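Local coordinates for abietadiene synthase, chloroplastic (Abies grandis, PDB 3S9V), which is a largely helical chloroplast enzyme of the plant terpene synthase family, combining an N-terminal terpene synthase domain with a metal-binding terpene synthase domain, at residues Y441-V446 and S459-L464; E95-L100 and V452-Y457; R414-Y419 and R435-N440. All blocks are in the same frame, centred on the assembly; numbering follows the deposited sequence.

Contact 1 of 3, residues Y441-V446 and S459-L464; sequences YGPDDV and SNEKYL
Tyr441 and Asn460 join two helix ends of this largely helical terpene synthase: the loop that leaves helix 430-440 docks against the N-terminus of helix 461-491, where Asn460 holds the N-cap position. Tyr441, its CG turned away from the backbone N (chi1 178°), reaches across to receive the backbone N-H of Asn460 on its hydroxyl, Asn460 N to Tyr441 OH 3.0 Å at an N-H...O angle of 159°. The same hydroxyl is also hydrogen-bonded to Ile458 O, so the phenol end is gripped twice by main chain. Leu464 runs alongside the ring, pointing the other way, its CB lying 3.8 Å from Tyr441 CD2 at the ring edge. Tyr463 turns its own ring edge to the Tyr441 hydroxyl, and its own OH is hydrogen-bonded to Tyr457 O.

Pro443 meets both Leu464 and Glu461. Its CD lies 4.0 Å from Leu464 CD2, while the Glu461 chain, bent at chi2 (-84°), brings its carboxylate back to the CB-CG edge of the proline ring, Glu461 OE2 to Pro443 CB 3.7 Å. Beyond the proline, a water links the Gly442 carbonyl to the Ser459 hydroxyl, donating to Gly442 O at 2.7 Å and sitting 2.6 Å from Ser459 OG.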
loop_
_atom_site.group_PDB
_atom_site.type_symbol
_atom_site.label_atom_id
_atom_site.label_comp_id
_atom_site.label_asym_id
_atom_site.label_seq_id
_atom_site.Cartn_x
_atom_site.Cartn_y
_atom_site.Cartn_z
ATOM N N TYR A 441 -4.147 -5.346 10.094
ATOM C CA TYR A 441 -5.257 -5.804 9.265
ATOM C C TYR A 441 -6.450 -6.347 10.055
ATOM O O TYR A 441 -6.302 -7.252 10.884
ATOM C CB TYR A 441 -4.765 -6.871 8.288
ATOM C CG TYR A 441 -5.848 -7.457 7.418
ATOM C CD1 TYR A 441 -6.544 -6.665 6.508
ATOM C CD2 TYR A 441 -6.186 -8.807 7.510
ATOM C CE1 TYR A 441 -7.551 -7.205 5.706
ATOM C CE2 TYR A 441 -7.193 -9.356 6.715
ATOM C CZ TYR A 441 -7.867 -8.548 5.816
ATOM O OH TYR A 441 -8.844 -9.092 5.014
ATOM N N GLY A 442 -7.630 -5.790 9.781
ATOM C CA GLY A 442 -8.851 -6.219 10.451
ATOM C C GLY A 442 -9.628 -7.162 9.549
ATOM O O GLY A 442 -10.280 -6.710 8.604
ATOM N N PRO A 443 -9.596 -8.480 9.827
ATOM C CA PRO A 443 -10.284 -9.512 9.041
ATOM C C PRO A 443 -11.807 -9.434 9.081
ATOM O O PRO A 443 -12.492 -9.984 8.215
ATOM C CB PRO A 443 -9.752 -10.808 9.645
ATOM C CG PRO A 443 -9.634 -10.451 11.087
ATOM C CD PRO A 443 -8.994 -9.066 11.039
ATOM N N ASP A 444 -12.335 -8.748 10.082
ATOM C CA ASP A 444 -13.774 -8.619 10.202
ATOM C C ASP A 444 -14.229 -7.166 10.274
ATOM O O ASP A 444 -15.208 -6.847 10.929
ATOM C CB ASP A 444 -14.266 -9.414 11.419
ATOM C CG ASP A 444 -13.437 -9.154 12.651
ATOM O OD1 ASP A 444 -13.498 -9.976 13.590
ATOM O OD2 ASP A 444 -12.727 -8.124 12.681
ATOM N N ASP A 445 -13.505 -6.282 9.601
ATOM C CA ASP A 445 -13.886 -4.879 9.576
ATOM C C ASP A 445 -15.130 -4.751 8.704
ATOM O O ASP A 445 -15.332 -5.534 7.778
ATOM C CB ASP A 445 -12.780 -4.003 8.968
ATOM C CG ASP A 445 -11.589 -3.811 9.896
ATOM O OD1 ASP A 445 -11.785 -3.693 11.127
ATOM O OD2 ASP A 445 -10.450 -3.752 9.385
ATOM N N VAL A 446 -15.969 -3.775 9.020
ATOM C CA VAL A 446 -17.162 -3.513 8.237
ATOM C C VAL A 446 -16.907 -2.174 7.566
ATOM O O VAL A 446 -15.877 -1.547 7.809
ATOM C CB VAL A 446 -18.428 -3.420 9.108
ATOM C CG1 VAL A 446 -18.877 -4.810 9.505
ATOM C CG2 VAL A 446 -18.156 -2.561 10.335
ATOM N N SER A 459 -12.249 -7.961 3.392
ATOM C CA SER A 459 -12.137 -8.236 4.827
ATOM C C SER A 459 -12.470 -9.715 4.970
ATOM O O SER A 459 -13.628 -10.120 4.841
ATOM C CB SER A 459 -13.140 -7.393 5.623
ATOM O OG SER A 459 -12.887 -6.006 5.468
ATOM N N ASN A 460 -11.450 -10.518 5.240
ATOM C CA ASN A 460 -11.629 -11.957 5.330
ATOM C C ASN A 460 -10.575 -12.593 6.233
ATOM O O ASN A 460 -9.398 -12.248 6.168
ATOM C CB ASN A 460 -11.534 -12.538 3.912
ATOM C CG ASN A 460 -11.824 -14.018 3.861
ATOM O OD1 ASN A 460 -11.113 -14.824 4.454
ATOM N ND2 ASN A 460 -12.879 -14.388 3.139
ATOM N N GLU A 461 -11.014 -13.532 7.063
ATOM C CA GLU A 461 -10.133 -14.247 7.981
ATOM C C GLU A 461 -9.088 -15.091 7.244
ATOM O O GLU A 461 -7.992 -15.316 7.753
ATOM C CB GLU A 461 -10.962 -15.164 8.881
ATOM C CG GLU A 461 -11.918 -14.448 9.820
ATOM C CD GLU A 461 -11.247 -13.987 11.097
ATOM O OE1 GLU A 461 -11.950 -13.426 11.965
ATOM O OE2 GLU A 461 -10.020 -14.190 11.234
ATOM N N LYS A 462 -9.429 -15.556 6.049
ATOM C CA LYS A 462 -8.519 -16.393 5.277
ATOM C C LYS A 462 -7.251 -15.702 4.781
ATOM O O LYS A 462 -6.193 -16.327 4.725
ATOM C CB LYS A 462 -9.275 -17.039 4.113
ATOM C CG LYS A 462 -10.326 -18.017 4.596
ATOM C CD LYS A 462 -11.056 -18.714 3.467
ATOM C CE LYS A 462 -12.031 -19.741 4.036
ATOM N NZ LYS A 462 -12.896 -20.351 2.988
ATOM N N TYR A 463 -7.344 -14.424 4.418
ATOM C CA TYR A 463 -6.165 -13.702 3.964
ATOM C C TYR A 463 -5.180 -13.633 5.129
ATOM O O TYR A 463 -4.002 -13.945 4.981
ATOM C CB TYR A 463 -6.505 -12.263 3.545
ATOM C CG TYR A 463 -7.340 -12.105 2.293
ATOM C CD1 TYR A 463 -7.138 -12.922 1.183
ATOM C CD2 TYR A 463 -8.285 -11.083 2.195
ATOM C CE1 TYR A 463 -7.853 -12.725 0.003
ATOM C CE2 TYR A 463 -9.004 -10.872 1.020
ATOM C CZ TYR A 463 -8.785 -11.698 -0.073
ATOM O OH TYR A 463 -9.497 -11.503 -1.239
ATOM N N LEU A 464 -5.681 -13.216 6.289
ATOM C CA LEU A 464 -4.863 -13.067 7.484
ATOM C C LEU A 464 -4.295 -14.390 7.986
ATOM O O LEU A 464 -3.145 -14.455 8.424
ATOM C CB LEU A 464 -5.675 -12.406 8.603
ATOM C CG LEU A 464 -4.854 -12.085 9.855
ATOM C CD1 LEU A 464 -3.630 -11.250 9.470
ATOM C CD2 LEU A 464 -5.710 -11.348 10.861
HETATM O O HOH W 1 -10.524 -5.329 6.276
#

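Contact 2 of 3, residues E95-L100 and V452-Y457; sequences EGFYFL and VYMMPY
A Met-aromatic contact joins the two segments: Met454 SD lies 4.7 Å from the centroid of the Phe97 ring, 43° off the ring normal, an oblique approach. The sulfur also leans on the root of the same side chain, Met454 SD to Phe97 CB 3.9 Å. Glu95 crosses the methionine at about a right angle and closes in on it from another residue of the loop, its OE2 3.7 Å from Met454 SD. The Glu95 chain bends at chi2 (40°), and the two carboxylate oxygens have different partners. Glu95 OE1 receives the backbone N-H of Phe97, N to OE1 3.1 Å, on the anti side and 17° out of the carboxylate plane, a bond within the loop that fixes the carboxylate beside the Phe97 backbone. OE2 is held by Asn53 ND2, and the same asparagine accepts from Met454 N through OD1, so one amide links both segments.

The partner segment opens with strand 452-453, which pairs antiparallel with 447-448 in a short beta hairpin, a rarity in so helical a chain. At its start Val452 splits its methyls between two residues of the loop. Val452 CG1 approaches Tyr98 CD2 obliquely at a loose 4.5 Å. The other methyl presses on Leu100, the N-cap residue of helix 101-117: Val452 CG2 to Leu100 CD2 is 3.5 Å, a close approach for two methyl carbons.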
loop_
_atom_site.group_PDB
_atom_site.type_symbol
_atom_site.label_atom_id
_atom_site.label_comp_id
_atom_site.label_asym_id
_atom_site.label_seq_id
_atom_site.Cartn_x
_atom_site.Cartn_y
_atom_site.Cartn_z
ATOM N N GLU A 95 -27.663 -4.733 9.644
ATOM C CA GLU A 95 -26.647 -5.771 9.675
ATOM C C GLU A 95 -26.480 -6.333 11.092
ATOM O O GLU A 95 -26.062 -5.628 12.014
ATOM C CB GLU A 95 -25.321 -5.210 9.148
ATOM C CG GLU A 95 -24.251 -6.271 8.889
ATOM C CD GLU A 95 -24.822 -7.532 8.261
ATOM O OE1 GLU A 95 -25.250 -8.431 9.015
ATOM O OE2 GLU A 95 -24.856 -7.623 7.016
ATOM N N GLY A 96 -26.825 -7.605 11.264
ATOM C CA GLY A 96 -26.693 -8.225 12.570
ATOM C C GLY A 96 -25.238 -8.381 12.987
ATOM O O GLY A 96 -24.889 -8.174 14.151
ATOM N N PHE A 97 -24.389 -8.741 12.029
ATOM C CA PHE A 97 -22.966 -8.935 12.284
ATOM C C PHE A 97 -22.311 -7.799 13.068
ATOM O O PHE A 97 -21.434 -8.035 13.897
ATOM C CB PHE A 97 -22.211 -9.106 10.966
ATOM C CG PHE A 97 -20.730 -9.306 11.143
ATOM C CD1 PHE A 97 -20.220 -10.554 11.486
ATOM C CD2 PHE A 97 -19.850 -8.241 11.004
ATOM C CE1 PHE A 97 -18.859 -10.735 11.690
ATOM C CE2 PHE A 97 -18.485 -8.412 11.208
ATOM C CZ PHE A 97 -17.989 -9.662 11.551
ATOM N N TYR A 98 -22.727 -6.568 12.799
ATOM C CA TYR A 98 -22.148 -5.409 13.469
ATOM C C TYR A 98 -23.202 -4.367 13.828
ATOM O O TYR A 98 -23.860 -3.790 12.958
ATOM C CB TYR A 98 -21.092 -4.770 12.572
ATOM C CG TYR A 98 -20.360 -3.629 13.224
ATOM C CD1 TYR A 98 -19.177 -3.848 13.924
ATOM C CD2 TYR A 98 -20.855 -2.326 13.148
ATOM C CE1 TYR A 98 -18.497 -2.796 14.531
ATOM C CE2 TYR A 98 -20.187 -1.266 13.754
ATOM C CZ TYR A 98 -19.009 -1.506 14.441
ATOM O OH TYR A 98 -18.334 -0.458 15.029
ATOM N N PHE A 99 -23.337 -4.102 15.119
ATOM C CA PHE A 99 -24.322 -3.151 15.587
ATOM C C PHE A 99 -23.911 -1.687 15.516
ATOM O O PHE A 99 -22.909 -1.279 16.105
ATOM C CB PHE A 99 -24.715 -3.462 17.031
ATOM C CG PHE A 99 -25.790 -2.561 17.566
ATOM C CD1 PHE A 99 -27.129 -2.927 17.468
ATOM C CD2 PHE A 99 -25.467 -1.327 18.131
ATOM C CE1 PHE A 99 -28.135 -2.074 17.926
ATOM C CE2 PHE A 99 -26.461 -0.466 18.592
ATOM C CZ PHE A 99 -27.799 -0.840 18.489
ATOM N N LEU A 100 -24.704 -0.903 14.795
ATOM C CA LEU A 100 -24.487 0.534 14.691
ATOM C C LEU A 100 -25.882 1.111 14.892
ATOM O O LEU A 100 -26.802 0.814 14.130
ATOM C CB LEU A 100 -23.942 0.930 13.316
ATOM C CG LEU A 100 -23.608 2.429 13.207
ATOM C CD1 LEU A 100 -22.429 2.787 14.129
ATOM C CD2 LEU A 100 -23.276 2.777 11.767
ATOM N N VAL A 452 -24.431 0.186 6.966
ATOM C CA VAL A 452 -23.226 -0.575 7.268
ATOM C C VAL A 452 -23.191 -1.737 6.277
ATOM O O VAL A 452 -24.180 -2.456 6.120
ATOM C CB VAL A 452 -23.240 -1.159 8.698
ATOM C CG1 VAL A 452 -22.102 -2.156 8.851
ATOM C CG2 VAL A 452 -23.081 -0.045 9.723
ATOM N N TYR A 453 -22.070 -1.915 5.590
ATOM C CA TYR A 453 -21.974 -3.011 4.637
ATOM C C TYR A 453 -20.679 -3.793 4.823
ATOM O O TYR A 453 -19.762 -3.338 5.509
ATOM C CB TYR A 453 -22.125 -2.492 3.197
ATOM C CG TYR A 453 -21.027 -1.574 2.705
ATOM C CD1 TYR A 453 -20.046 -2.046 1.843
ATOM C CD2 TYR A 453 -20.985 -0.230 3.072
ATOM C CE1 TYR A 453 -19.055 -1.207 1.352
ATOM C CE2 TYR A 453 -19.988 0.626 2.579
ATOM C CZ TYR A 453 -19.026 0.124 1.713
ATOM O OH TYR A 453 -18.035 0.933 1.183
ATOM N N MET A 454 -20.618 -4.980 4.228
ATOM C CA MET A 454 -19.451 -5.838 4.369
ATOM C C MET A 454 -18.902 -6.273 3.021
ATOM O O MET A 454 -19.661 -6.529 2.088
ATOM C CB MET A 454 -19.830 -7.070 5.188
ATOM C CG MET A 454 -20.704 -6.750 6.397
ATOM S SD MET A 454 -21.246 -8.209 7.294
ATOM C CE MET A 454 -21.753 -9.274 5.960
ATOM N N MET A 455 -17.580 -6.358 2.917
ATOM C CA MET A 455 -16.962 -6.780 1.676
ATOM C C MET A 455 -16.145 -8.046 1.927
ATOM O O MET A 455 -14.952 -7.978 2.214
ATOM C CB MET A 455 -16.079 -5.663 1.115
ATOM C CG MET A 455 -16.304 -5.384 -0.376
ATOM S SD MET A 455 -17.864 -4.557 -0.742
ATOM C CE MET A 455 -17.567 -3.184 0.037
ATOM N N PRO A 456 -16.795 -9.221 1.825
ATOM C CA PRO A 456 -16.228 -10.563 2.024
ATOM C C PRO A 456 -14.903 -10.837 1.310
ATOM O O PRO A 456 -14.112 -11.667 1.765
ATOM C CB PRO A 456 -17.341 -11.482 1.520
ATOM C CG PRO A 456 -18.574 -10.722 1.862
ATOM C CD PRO A 456 -18.218 -9.318 1.450
ATOM N N TYR A 457 -14.654 -10.148 0.199
ATOM C CA TYR A 457 -13.416 -10.376 -0.537
ATOM C C TYR A 457 -12.302 -9.377 -0.240
ATOM O O TYR A 457 -11.237 -9.420 -0.856
ATOM C CB TYR A 457 -13.701 -10.458 -2.043
ATOM C CG TYR A 457 -14.613 -11.615 -2.408
ATOM C CD1 TYR A 457 -14.954 -12.588 -1.461
ATOM C CD2 TYR A 457 -15.136 -11.744 -3.692
ATOM C CE1 TYR A 457 -15.794 -13.662 -1.783
ATOM C CE2 TYR A 457 -15.977 -12.812 -4.025
ATOM C CZ TYR A 457 -16.300 -13.766 -3.065
ATOM O OH TYR A 457 -17.127 -14.822 -3.384
#

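Contact 3 of 3, residues R414-Y419 and R435-N440; sequences RGEVEY and RSYIEN
Ser436 lies over one face of the Tyr419 ring, and with this CH-pi contact begins the close side of an antiparallel helical hairpin. The axes of segments 414-419 and 435-440 approach to 9.7 Å, with 164° between their directions. The trans chi1 of Tyr419 (-179°) swings the ring across to the opposite helix; there Ser436 CB stands 4.1 Å from the Tyr419 ring centroid, offset toward the rim. The serine oxygen rests nearby, Ser436 OG to Tyr419 CG 3.5 Å, while the tyrosine's own hydroxyl is bonded to Ser428. Toward the other end of the contact, Gly415 has no side chain, and the Asn440 amide settles directly on its backbone, Asn440 OD1 to Gly415 CA 3.7 Å. That oxygen is also hydrogen-bonded to Asn412 ND2, which helps fix the rotation of the amide.

The side facing Glu416 and Tyr437 is looser and bridged by two waters, although both residues are buried. The carboxylate approaches the tyrosine at its edge, Glu416 CD to Tyr437 CE1 3.7 Å, with the two planes 81° apart. No direct hydrogen bond spans the two segments; instead Glu416 OE2 accepts from both waters. One, 2.8 Å from Glu416 OE2, also donates to Asn440 O; the other, 2.7 Å from Glu416 OE2, is hydrogen-bonded to Tyr437 OH at 2.6 Å. Glu416 OE1 makes a salt bridge with Arg282, which would be expected to favour the charged form; the same arginine also makes a cation-pi contact with Tyr437.

Both helices have further neighbours: helix 413-422 packs through Glu416 and Val417 on helix 363-373, whereas helix 430-440 uses Ile438 to reach Ala467, Lys468 and Phe471 of helix 461-491.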
loop_
_atom_site.group_PDB
_atom_site.type_symbol
_atom_site.label_atom_id
_atom_site.label_comp_id
_atom_site.label_asym_id
_atom_site.label_seq_id
_atom_site.Cartn_x
_atom_site.Cartn_y
_atom_site.Cartn_z
ATOM N N ARG A 414 -4.570 4.137 12.649
ATOM C CA ARG A 414 -3.433 4.887 13.173
ATOM C C ARG A 414 -2.142 4.124 12.919
ATOM O O ARG A 414 -1.127 4.709 12.540
ATOM C CB ARG A 414 -3.584 5.139 14.671
ATOM C CG ARG A 414 -2.522 6.073 15.234
ATOM C CD ARG A 414 -2.488 6.028 16.751
ATOM N NE ARG A 414 -1.492 6.942 17.300
ATOM C CZ ARG A 414 -1.604 8.264 17.292
ATOM N NH1 ARG A 414 -2.673 8.836 16.766
ATOM N NH2 ARG A 414 -0.645 9.016 17.811
ATOM N N GLY A 415 -2.182 2.813 13.129
ATOM C CA GLY A 415 -1.005 1.999 12.901
ATOM C C GLY A 415 -0.578 2.028 11.441
ATOM O O GLY A 415 0.614 2.036 11.131
ATOM N N GLU A 416 -1.552 2.035 10.535
ATOM C CA GLU A 416 -1.241 2.071 9.111
ATOM C C GLU A 416 -0.664 3.427 8.742
ATOM O O GLU A 416 0.239 3.529 7.917
ATOM C CB GLU A 416 -2.492 1.799 8.278
ATOM C CG GLU A 416 -2.977 0.364 8.331
ATOM C CD GLU A 416 -4.213 0.145 7.470
ATOM O OE1 GLU A 416 -4.170 0.475 6.261
ATOM O OE2 GLU A 416 -5.227 -0.354 8.000
ATOM N N VAL A 417 -1.191 4.474 9.353
ATOM C CA VAL A 417 -0.696 5.809 9.085
ATOM C C VAL A 417 0.732 5.925 9.612
ATOM O O VAL A 417 1.657 6.239 8.861
ATOM C CB VAL A 417 -1.589 6.873 9.754
ATOM C CG1 VAL A 417 -0.973 8.258 9.597
ATOM C CG2 VAL A 417 -2.980 6.832 9.126
ATOM N N GLU A 418 0.915 5.651 10.899
ATOM C CA GLU A 418 2.239 5.743 11.495
ATOM C C GLU A 418 3.291 5.014 10.669
ATOM O O GLU A 418 4.394 5.523 10.486
ATOM C CB GLU A 418 2.226 5.196 12.925
ATOM C CG GLU A 418 1.729 6.194 13.956
ATOM C CD GLU A 418 1.768 5.641 15.370
ATOM O OE1 GLU A 418 1.481 6.402 16.322
ATOM O OE2 GLU A 418 2.087 4.439 15.527
ATOM N N TYR A 419 2.953 3.827 10.168
ATOM C CA TYR A 419 3.907 3.070 9.363
ATOM C C TYR A 419 4.184 3.783 8.039
ATOM O O TYR A 419 5.339 4.007 7.668
ATOM C CB TYR A 419 3.393 1.662 9.064
ATOM C CG TYR A 419 4.393 0.859 8.259
ATOM C CD1 TYR A 419 5.511 0.289 8.872
ATOM C CD2 TYR A 419 4.276 0.752 6.872
ATOM C CE1 TYR A 419 6.493 -0.359 8.122
ATOM C CE2 TYR A 419 5.254 0.106 6.112
ATOM C CZ TYR A 419 6.360 -0.444 6.743
ATOM O OH TYR A 419 7.339 -1.064 5.998
ATOM N N ARG A 435 4.790 -7.466 7.885
ATOM C CA ARG A 435 4.602 -7.715 9.309
ATOM C C ARG A 435 3.701 -6.653 9.888
ATOM O O ARG A 435 2.814 -6.952 10.686
ATOM C CB ARG A 435 5.932 -7.717 10.072
ATOM C CG ARG A 435 5.801 -8.267 11.494
ATOM C CD ARG A 435 7.145 -8.360 12.188
ATOM N NE ARG A 435 7.164 -9.364 13.250
ATOM C CZ ARG A 435 6.427 -9.297 14.351
ATOM N NH1 ARG A 435 6.509 -10.253 15.264
ATOM N NH2 ARG A 435 5.606 -8.272 14.540
ATOM N N SER A 436 3.926 -5.412 9.475
ATOM C CA SER A 436 3.129 -4.297 9.973
ATOM C C SER A 436 1.645 -4.505 9.664
ATOM O O SER A 436 0.795 -4.451 10.556
ATOM C CB SER A 436 3.610 -2.987 9.342
ATOM O OG SER A 436 2.950 -1.865 9.899
ATOM N N TYR A 437 1.337 -4.764 8.401
ATOM C CA TYR A 437 -0.049 -4.944 8.016
ATOM C C TYR A 437 -0.684 -6.181 8.649
ATOM O O TYR A 437 -1.867 -6.172 8.994
ATOM C CB TYR A 437 -0.184 -4.989 6.493
ATOM C CG TYR A 437 -1.584 -4.664 6.035
ATOM C CD1 TYR A 437 -2.227 -3.507 6.479
ATOM C CD2 TYR A 437 -2.279 -5.515 5.179
ATOM C CE1 TYR A 437 -3.524 -3.211 6.082
ATOM C CE2 TYR A 437 -3.584 -5.222 4.777
ATOM C CZ TYR A 437 -4.194 -4.074 5.232
ATOM O OH TYR A 437 -5.480 -3.788 4.850
ATOM N N ILE A 438 0.100 -7.243 8.802
ATOM C CA ILE A 438 -0.400 -8.463 9.417
ATOM C C ILE A 438 -0.958 -8.138 10.807
ATOM O O ILE A 438 -1.926 -8.749 11.257
ATOM C CB ILE A 438 0.728 -9.526 9.522
ATOM C CG1 ILE A 438 0.969 -10.133 8.143
ATOM C CG2 ILE A 438 0.377 -10.601 10.559
ATOM C CD1 ILE A 438 1.993 -11.234 8.120
ATOM N N GLU A 439 -0.363 -7.156 11.474
ATOM C CA GLU A 439 -0.826 -6.775 12.806
ATOM C C GLU A 439 -1.928 -5.717 12.816
ATOM O O GLU A 439 -2.699 -5.644 13.772
ATOM C CB GLU A 439 0.351 -6.299 13.657
ATOM C CG GLU A 439 1.377 -7.392 13.896
ATOM C CD GLU A 439 2.548 -6.933 14.739
ATOM O OE1 GLU A 439 3.163 -5.901 14.386
ATOM O OE2 GLU A 439 2.857 -7.611 15.746
ATOM N N ASN A 440 -2.011 -4.916 11.756
ATOM C CA ASN A 440 -3.025 -3.868 11.671
ATOM C C ASN A 440 -4.258 -4.272 10.868
ATOM O O ASN A 440 -5.300 -3.620 10.952
ATOM C CB ASN A 440 -2.428 -2.597 11.054
ATOM C CG ASN A 440 -1.368 -1.955 11.937
ATOM O OD1 ASN A 440 -1.622 -1.634 13.092
ATOM N ND2 ASN A 440 -0.174 -1.765 11.390
HETATM O O HOH W 2 -6.654 -1.623 10.056
HETATM O O HOH W 3 -6.537 -1.672 6.035
#

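The three contacts follow one another across the fold, with contact 1 in the middle: its centre is about 12 Å from that of contact 2 and about 14 Å from that of contact 3, while the centres of contacts 2 and 3 lie about 22 Å apart and the two do not touch. Along the chain, contact 3 closes before contact 1 opens. Contacts 1 and 2 interleave: 95-100 comes before 441-446, and 452-457 falls between 441-446 and 459-464. Helix 430-440 runs from contact 3 straight into the loop of contact 1. Contact 2 then ties this region to residues 95-100, more than 350 positions earlier. Local and very distant connections are thereby combined along a single chain portion, residues 414-464.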